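Local atomic coordinates of protein (sliding clamp) (Enterobacteria phage RB69, PDB entry 1B77), a protein that probably encircles DNA as a ring of three subunits and tethers the phage DNA polymerase to its template, making replication processive. Residues F178-N183 with I218-D223. Sequence-based numbering, arbitrary orientation.
Sequences FNFVIN and IAMEAD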
# COMPACT_ATOMS: atom_id res chain seq x y z
N PHE A 178 -2.68 -42.58 -8.05
CA PHE A 178 -3.44 -41.67 -7.20
C PHE A 178 -3.54 -40.27 -7.78
O PHE A 178 -2.69 -39.83 -8.55
CB PHE A 178 -2.79 -41.61 -5.81
CG PHE A 178 -1.31 -41.32 -5.85
CD1 PHE A 178 -0.84 -40.03 -6.07
CD2 PHE A 178 -0.39 -42.36 -5.72
CE1 PHE A 178 0.53 -39.78 -6.16
CE2 PHE A 178 0.98 -42.12 -5.82
CZ PHE A 178 1.44 -40.82 -6.04
N ASN A 179 -4.60 -39.57 -7.39
CA ASN A 179 -4.86 -38.20 -7.82
C ASN A 179 -5.51 -37.50 -6.62
O ASN A 179 -6.74 -37.40 -6.54
CB ASN A 179 -5.79 -38.17 -9.03
CG ASN A 179 -5.92 -36.79 -9.63
OD1 ASN A 179 -6.80 -36.00 -9.25
ND2 ASN A 179 -5.04 -36.47 -10.56
N PHE A 180 -4.67 -37.06 -5.69
CA PHE A 180 -5.14 -36.39 -4.48
C PHE A 180 -5.44 -34.93 -4.77
O PHE A 180 -4.57 -34.18 -5.21
CB PHE A 180 -4.11 -36.50 -3.35
CG PHE A 180 -3.79 -37.92 -2.95
CD1 PHE A 180 -4.69 -38.66 -2.19
CD2 PHE A 180 -2.58 -38.51 -3.32
CE1 PHE A 180 -4.39 -39.98 -1.80
CE2 PHE A 180 -2.28 -39.82 -2.93
CZ PHE A 180 -3.18 -40.55 -2.17
N VAL A 181 -6.68 -34.53 -4.50
CA VAL A 181 -7.14 -33.17 -4.75
C VAL A 181 -7.16 -32.29 -3.50
O VAL A 181 -7.72 -32.67 -2.47
CB VAL A 181 -8.55 -33.19 -5.36
CG1 VAL A 181 -9.00 -31.77 -5.69
CG2 VAL A 181 -8.56 -34.06 -6.59
N ILE A 182 -6.57 -31.10 -3.61
CA ILE A 182 -6.52 -30.17 -2.49
C ILE A 182 -7.09 -28.80 -2.84
O ILE A 182 -6.77 -28.23 -3.88
CB ILE A 182 -5.07 -29.99 -1.98
CG1 ILE A 182 -4.59 -31.29 -1.33
CG2 ILE A 182 -4.98 -28.83 -0.99
CD1 ILE A 182 -3.14 -31.26 -0.90
N ASN A 183 -7.95 -28.28 -1.97
CA ASN A 183 -8.53 -26.96 -2.17
C ASN A 183 -7.42 -25.96 -1.83
O ASN A 183 -6.97 -25.89 -0.69
CB ASN A 183 -9.74 -26.76 -1.24
CG ASN A 183 -10.27 -25.33 -1.25
OD1 ASN A 183 -10.14 -24.61 -2.24
ND2 ASN A 183 -10.90 -24.92 -0.15
N ILE A 218 -3.80 -31.24 6.07
CA ILE A 218 -4.89 -30.70 5.28
C ILE A 218 -5.77 -31.80 4.72
O ILE A 218 -5.28 -32.76 4.12
CB ILE A 218 -4.34 -29.85 4.12
CG1 ILE A 218 -3.49 -28.71 4.68
CG2 ILE A 218 -5.48 -29.31 3.28
CD1 ILE A 218 -2.60 -28.03 3.66
N ALA A 219 -7.07 -31.65 4.92
CA ALA A 219 -8.04 -32.61 4.42
C ALA A 219 -8.09 -32.49 2.91
O ALA A 219 -7.93 -31.40 2.36
CB ALA A 219 -9.42 -32.33 5.02
N MET A 220 -8.29 -33.61 2.22
CA MET A 220 -8.36 -33.59 0.77
C MET A 220 -9.80 -33.73 0.29
O MET A 220 -10.68 -34.17 1.03
CB MET A 220 -7.47 -34.68 0.18
CG MET A 220 -5.99 -34.46 0.48
SD MET A 220 -4.93 -35.74 -0.21
CE MET A 220 -3.44 -34.86 -0.38
N GLU A 221 -10.03 -33.36 -0.97
CA GLU A 221 -11.36 -33.39 -1.56
C GLU A 221 -11.96 -34.76 -1.85
O GLU A 221 -11.24 -35.76 -1.98
CB GLU A 221 -11.37 -32.55 -2.84
CG GLU A 221 -10.89 -31.13 -2.60
CD GLU A 221 -11.62 -30.48 -1.45
OE1 GLU A 221 -12.86 -30.41 -1.51
OE2 GLU A 221 -10.95 -30.05 -0.49
N ALA A 222 -13.29 -34.79 -1.95
CA ALA A 222 -14.03 -36.02 -2.22
C ALA A 222 -13.74 -36.57 -3.61
O ALA A 222 -13.84 -37.78 -3.84
CB ALA A 222 -15.53 -35.77 -2.06
N ASP A 223 -13.36 -35.70 -4.54
CA ASP A 223 -13.06 -36.16 -5.89
C ASP A 223 -11.66 -36.75 -6.01
O ASP A 223 -11.18 -37.04 -7.11
CB ASP A 223 -13.25 -35.02 -6.90
CG ASP A 223 -12.67 -33.70 -6.41
OD1 ASP A 223 -13.00 -33.28 -5.28
OD2 ASP A 223 -11.89 -33.09 -7.18
O HOH W 1 -9.71 -37.32 -9.14
O HOH W 2 -8.62 -29.51 0.50
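Met220 packs its thioether between Phe180 and Ile182. Its extended chain carries SD to 3.3 Å from Phe180 CB and 4.5 Å from the ring centroid, 55° off the ring normal, an oblique Met-aromatic contact. CE continues to Ile182 CD1, 3.6 Å away. Val205 and Ala207 of strand 204-210 also touch Met220, so this apolar centre lies between the sheet of strand 204-210 and that of strand 178-183.

Outward, Val181 O accepts a nearly straight bond from Glu221 N (2.8 Å, 172° at the hydrogen). It is the single direct hydrogen bond between 178-183 and 218-223. Glu221 CG lies against Val181 CG1 at 3.7 Å, and the bend at chi2 (-51°) turns CD and OE2 toward Asn183 CB. Asp223 OD2 rests near both Val181 methyls and has a long, weak ion pair with Lys154.

At the polar edge one water joins Asn183 N, Ala219 O and Glu221 OE2, and another links Asn179 OD1 to Asp223 O. The apolar grip of Met220 and one direct bond thus hold 218-223 to strand 178-183, with water bridging the polar rim, where the chain passes from the sheet of 215-219 to that of 225-226.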